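Local atomic coordinates of dermonecrotic toxin (Pasteurella multocida, PDB entry 2EBF), a protein that acts as a dermonecrotic and mitogenic toxin that induces bone resorption and is associated with severe progressive atrophic rhinitis in pigs. Residues R654-G657 against F661-Q664; Q584-L589 against A705-Q710. All coordinates share one frame; numbering follows the deposited sequence.

Contact 1. Residues R654-G657 against F661-Q664; sequences RREG and FSHQ
Arg654 pairs with Ser662 by two backbone bonds, from Arg654 N to Ser662 O and from Ser662 N to Arg654 O, each 2.8 Å. This is an antiparallel hydrogen-bonded pair near the turn of the hairpin formed by strands 643-656 and 660-673. The Arg654 side chain bends at chi2 and chi3 and lays its guanidinium on the amide of Gln664. The two planes lie 12° apart, with Gln664 OE1 over the guanidinium centre. A water bridges the two groups, bound by Gln664 NE2 at 2.9 Å and weakly by Arg654 NH2. Arg655 forms the next, non-hydrogen-bonded pair with Phe661. Arg655 CB lies 4.0 Å from Phe661 CE1, and Arg655 CD sits over the rim of one face of the ring. Arg654 NH1 donates to the syn lone pair of Glu656 OE1 at 2.6 Å, as part of a salt bridge, with the oxygen tilted out of the guanidinium plane. With chi1 at 59°, Ser662 OG stands on the face of Arg654, 2.6 Å from Glu656 OE1 and 3.0 Å from Gln664 OE1. The guanidinium probably favours the charged form of Glu656, and the polar cluster links Arg654, Glu656, Ser662 and Gln664 on one face of the hairpin.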
loop_
_atom_site.group_PDB
_atom_site.type_symbol
_atom_site.label_atom_id
_atom_site.label_comp_id
_atom_site.label_asym_id
_atom_site.label_seq_id
_atom_site.Cartn_x
_atom_site.Cartn_y
_atom_site.Cartn_z
ATOM N N ARG A 654 -1.399 -35.318 5.939
ATOM C CA ARG A 654 -1.550 -36.102 7.157
ATOM C C ARG A 654 -0.206 -36.727 7.538
ATOM O O ARG A 654 0.476 -37.309 6.688
ATOM C CB ARG A 654 -2.599 -37.200 6.965
ATOM C CG ARG A 654 -2.969 -37.945 8.253
ATOM C CD ARG A 654 -2.936 -39.439 8.015
ATOM N NE ARG A 654 -4.235 -39.972 7.676
ATOM C CZ ARG A 654 -4.452 -41.147 7.084
ATOM N NH1 ARG A 654 -3.445 -41.938 6.722
ATOM N NH2 ARG A 654 -5.694 -41.521 6.838
ATOM N N ARG A 655 0.170 -36.590 8.809
ATOM C CA ARG A 655 1.412 -37.198 9.301
ATOM C C ARG A 655 1.347 -38.708 9.130
ATOM O O ARG A 655 0.335 -39.332 9.473
ATOM C CB ARG A 655 1.659 -36.813 10.771
ATOM C CG ARG A 655 2.804 -37.558 11.486
ATOM C CD ARG A 655 4.146 -37.349 10.786
ATOM N NE ARG A 655 5.301 -37.409 11.689
ATOM C CZ ARG A 655 5.878 -38.526 12.138
ATOM N NH1 ARG A 655 5.404 -39.726 11.820
ATOM N NH2 ARG A 655 6.936 -38.435 12.938
ATOM N N GLU A 656 2.403 -39.278 8.553
ATOM C CA GLU A 656 2.549 -40.731 8.419
ATOM C C GLU A 656 3.799 -41.192 9.157
ATOM O O GLU A 656 4.674 -40.388 9.451
ATOM C CB GLU A 656 2.638 -41.158 6.942
ATOM C CG GLU A 656 1.388 -40.875 6.097
ATOM C CD GLU A 656 0.123 -41.620 6.547
ATOM O OE1 GLU A 656 -0.977 -41.149 6.181
ATOM O OE2 GLU A 656 0.212 -42.657 7.254
ATOM N N GLY A 657 3.877 -42.489 9.437
ATOM C CA GLY A 657 5.059 -43.096 10.066
ATOM C C GLY A 657 6.368 -42.657 9.439
ATOM O O GLY A 657 6.437 -42.407 8.226
ATOM N N PHE A 661 4.541 -37.328 5.112
ATOM C CA PHE A 661 3.189 -36.768 5.074
ATOM C C PHE A 661 2.483 -37.293 3.831
ATOM O O PHE A 661 3.044 -37.252 2.732
ATOM C CB PHE A 661 3.213 -35.230 5.078
ATOM C CG PHE A 661 3.577 -34.636 6.413
ATOM C CD1 PHE A 661 2.589 -34.252 7.312
ATOM C CD2 PHE A 661 4.917 -34.472 6.778
ATOM C CE1 PHE A 661 2.926 -33.712 8.568
ATOM C CE2 PHE A 661 5.265 -33.933 8.017
ATOM C CZ PHE A 661 4.268 -33.555 8.917
ATOM N N SER A 662 1.271 -37.815 4.011
ATOM C CA SER A 662 0.449 -38.254 2.884
ATOM C C SER A 662 -0.530 -37.146 2.531
ATOM O O SER A 662 -0.772 -36.250 3.346
ATOM C CB SER A 662 -0.310 -39.545 3.207
ATOM O OG SER A 662 -1.157 -39.372 4.330
ATOM N N HIS A 663 -1.065 -37.188 1.308
ATOM C CA HIS A 663 -2.215 -36.350 0.960
ATOM C C HIS A 663 -3.500 -37.158 1.217
ATOM O O HIS A 663 -3.548 -38.371 0.961
ATOM C CB HIS A 663 -2.119 -35.874 -0.500
ATOM C CG HIS A 663 -2.381 -36.947 -1.512
ATOM N ND1 HIS A 663 -1.453 -37.916 -1.830
ATOM C CD2 HIS A 663 -3.463 -37.190 -2.293
ATOM C CE1 HIS A 663 -1.956 -38.719 -2.752
ATOM N NE2 HIS A 663 -3.174 -38.300 -3.051
ATOM N N GLN A 664 -4.523 -36.488 1.747
ATOM C CA GLN A 664 -5.822 -37.097 2.015
ATOM C C GLN A 664 -6.853 -36.148 1.411
ATOM O O GLN A 664 -6.636 -34.940 1.399
ATOM C CB GLN A 664 -6.068 -37.221 3.533
ATOM C CG GLN A 664 -5.030 -38.067 4.308
ATOM C CD GLN A 664 -5.013 -39.545 3.906
ATOM O OE1 GLN A 664 -3.944 -40.138 3.714
ATOM N NE2 GLN A 664 -6.192 -40.144 3.788
HETATM O O HOH W 1 -6.939 -42.956 4.260
#

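Contact 2. Residues Q584-L589 against A705-Q710; sequences QSRLPL and ALEIAQ
Glu707 OE2 is gripped by two arginines. Arg586 NH2, on helix 583-591, donates to Glu707 OE2 at 2.7 Å, and Arg711 adds a salt bridge from one turn further along Glu707's own helix. The other carboxylate oxygen is held as well, because Arg586 NE donates to Glu707 OE1 at 3.0 Å. The arginine thus binds side-on, with NE and one NH each facing a separate oxygen. Both oxygens use their syn lone pairs. The NE bond is almost perfectly straight, at 178° about the hydrogen, and the guanidinium and carboxylate planes are only 16° apart. This is the nearly coplanar, bidentate form of an arginine-glutamate salt bridge. It joins helices 583-591 and 701-711 within the C3 domain of the toxin's C-terminal region. The backbones stay well apart, with CA of Arg586 and CA of Glu707 9.8 Å from each other, and the two side chains span the gap. Arg586 runs extended from CG to NE. Glu707 starts with CG anti to its backbone N (chi1 165°) and is extended beyond it, which carries the carboxylate across toward the other helix. The two side chains cross at about a right angle. Both residues are buried, and the opposite charges around them probably keep each in its ionised form. Arg586 has further acidic partners: NH2 also forms a salt bridge with Asp693, and NH1 with Glu583. Leu697 and Leu699 of strand 697-700, an edge strand of the antiparallel sheet within this chain, pack against both side chains, and Pro581 touches both as well.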
loop_
_atom_site.group_PDB
_atom_site.type_symbol
_atom_site.label_atom_id
_atom_site.label_comp_id
_atom_site.label_asym_id
_atom_site.label_seq_id
_atom_site.Cartn_x
_atom_site.Cartn_y
_atom_site.Cartn_z
ATOM N N GLN A 584 -27.857 -29.922 15.301
ATOM C CA GLN A 584 -28.139 -28.750 16.128
ATOM C C GLN A 584 -27.131 -27.616 15.904
ATOM O O GLN A 584 -27.530 -26.475 15.670
ATOM C CB GLN A 584 -28.211 -29.131 17.617
ATOM C CG GLN A 584 -28.580 -27.959 18.532
ATOM C CD GLN A 584 -28.839 -28.361 19.983
ATOM O OE1 GLN A 584 -29.820 -27.923 20.589
ATOM N NE2 GLN A 584 -27.959 -29.185 20.546
ATOM N N SER A 585 -25.837 -27.935 15.956
ATOM C CA SER A 585 -24.786 -26.930 15.762
ATOM C C SER A 585 -24.772 -26.387 14.336
ATOM O O SER A 585 -24.465 -25.212 14.109
ATOM C CB SER A 585 -23.405 -27.488 16.142
ATOM O OG SER A 585 -22.967 -28.494 15.239
ATOM N N ARG A 586 -25.115 -27.244 13.377
ATOM C CA ARG A 586 -25.153 -26.852 11.970
ATOM C C ARG A 586 -26.342 -25.963 11.579
ATOM O O ARG A 586 -26.289 -25.280 10.558
ATOM C CB ARG A 586 -25.135 -28.091 11.074
ATOM C CG ARG A 586 -23.883 -28.941 11.188
ATOM C CD ARG A 586 -24.013 -30.204 10.327
ATOM N NE ARG A 586 -22.914 -31.147 10.541
ATOM C CZ ARG A 586 -23.053 -32.387 11.004
ATOM N NH1 ARG A 586 -24.257 -32.873 11.310
ATOM N NH2 ARG A 586 -21.984 -33.157 11.154
ATOM N N LEU A 587 -27.417 -25.973 12.366
ATOM C CA LEU A 587 -28.620 -25.222 11.978
ATOM C C LEU A 587 -28.367 -23.722 11.720
ATOM O O LEU A 587 -28.762 -23.214 10.668
ATOM C CB LEU A 587 -29.781 -25.451 12.959
ATOM C CG LEU A 587 -31.141 -24.860 12.575
ATOM C CD1 LEU A 587 -31.666 -25.454 11.274
ATOM C CD2 LEU A 587 -32.128 -25.095 13.692
ATOM N N PRO A 588 -27.702 -23.014 12.656
ATOM C CA PRO A 588 -27.360 -21.607 12.381
ATOM C C PRO A 588 -26.642 -21.370 11.048
ATOM O O PRO A 588 -26.957 -20.409 10.342
ATOM C CB PRO A 588 -26.452 -21.233 13.557
ATOM C CG PRO A 588 -26.933 -22.105 14.662
ATOM C CD PRO A 588 -27.271 -23.413 14.011
ATOM N N LEU A 589 -25.706 -22.250 10.697
ATOM C CA LEU A 589 -24.951 -22.112 9.452
ATOM C C LEU A 589 -25.885 -22.151 8.254
ATOM O O LEU A 589 -25.672 -21.441 7.277
ATOM C CB LEU A 589 -23.874 -23.198 9.333
ATOM C CG LEU A 589 -22.925 -23.383 10.527
ATOM C CD1 LEU A 589 -21.943 -24.523 10.265
ATOM C CD2 LEU A 589 -22.187 -22.091 10.866
ATOM N N ALA A 705 -16.416 -27.470 3.893
ATOM C CA ALA A 705 -14.949 -27.589 3.835
ATOM C C ALA A 705 -14.339 -27.469 5.223
ATOM O O ALA A 705 -13.483 -28.279 5.610
ATOM C CB ALA A 705 -14.353 -26.546 2.900
ATOM N N LEU A 706 -14.794 -26.468 5.976
ATOM C CA LEU A 706 -14.295 -26.226 7.321
ATOM C C LEU A 706 -14.570 -27.430 8.224
ATOM O O LEU A 706 -13.679 -27.873 8.955
ATOM C CB LEU A 706 -14.914 -24.940 7.897
ATOM C CG LEU A 706 -14.415 -24.407 9.246
ATOM C CD1 LEU A 706 -14.805 -22.945 9.473
ATOM C CD2 LEU A 706 -15.020 -25.204 10.320
ATOM N N GLU A 707 -15.792 -27.958 8.170
ATOM C CA GLU A 707 -16.143 -29.119 8.989
ATOM C C GLU A 707 -15.266 -30.330 8.689
ATOM O O GLU A 707 -14.756 -30.976 9.603
ATOM C CB GLU A 707 -17.620 -29.489 8.835
ATOM C CG GLU A 707 -17.922 -30.888 9.382
ATOM C CD GLU A 707 -19.369 -31.120 9.768
ATOM O OE1 GLU A 707 -20.157 -30.154 9.891
ATOM O OE2 GLU A 707 -19.707 -32.297 9.980
ATOM N N ILE A 708 -15.090 -30.627 7.404
ATOM C CA ILE A 708 -14.265 -31.755 6.988
ATOM C C ILE A 708 -12.804 -31.573 7.430
ATOM O O ILE A 708 -12.178 -32.510 7.913
ATOM C CB ILE A 708 -14.356 -31.972 5.437
ATOM C CG1 ILE A 708 -15.807 -32.295 5.010
ATOM C CG2 ILE A 708 -13.440 -33.091 4.999
ATOM C CD1 ILE A 708 -16.421 -33.560 5.662
ATOM N N ALA A 709 -12.263 -30.371 7.259
ATOM C CA ALA A 709 -10.881 -30.108 7.654
ATOM C C ALA A 709 -10.702 -30.284 9.167
ATOM O O ALA A 709 -9.744 -30.902 9.622
ATOM C CB ALA A 709 -10.450 -28.707 7.215
ATOM N N GLN A 710 -11.643 -29.757 9.937
ATOM C CA GLN A 710 -11.556 -29.822 11.401
ATOM C C GLN A 710 -11.683 -31.251 11.923
ATOM O O GLN A 710 -10.889 -31.696 12.766
ATOM C CB GLN A 710 -12.609 -28.914 12.036
ATOM C CG GLN A 710 -12.290 -27.430 11.897
ATOM C CD GLN A 710 -13.273 -26.529 12.617
ATOM O OE1 GLN A 710 -14.397 -26.922 12.931
ATOM N NE2 GLN A 710 -12.854 -25.290 12.863
#

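Both contacts belong to the C3 domain, yet they differ in place and means. Contact 1 is a surface contact between neighbouring strands of the antiparallel sheet, close in sequence and joined by backbone bonds. Contact 2 is buried and joins two helices far apart in sequence, through side chains alone. It buries 91 Å², against 345 Å² in contact 1. Each has an arginine-carboxylate pair. In contact 1 that pair lies within one segment, with a serine hydroxyl and an amide beside it, whereas in contact 2 it alone joins the two segments. Their centres are 24 Å apart. Ile708, from the helix of contact 2, packs on Trp652 of the strand that carries 654-657.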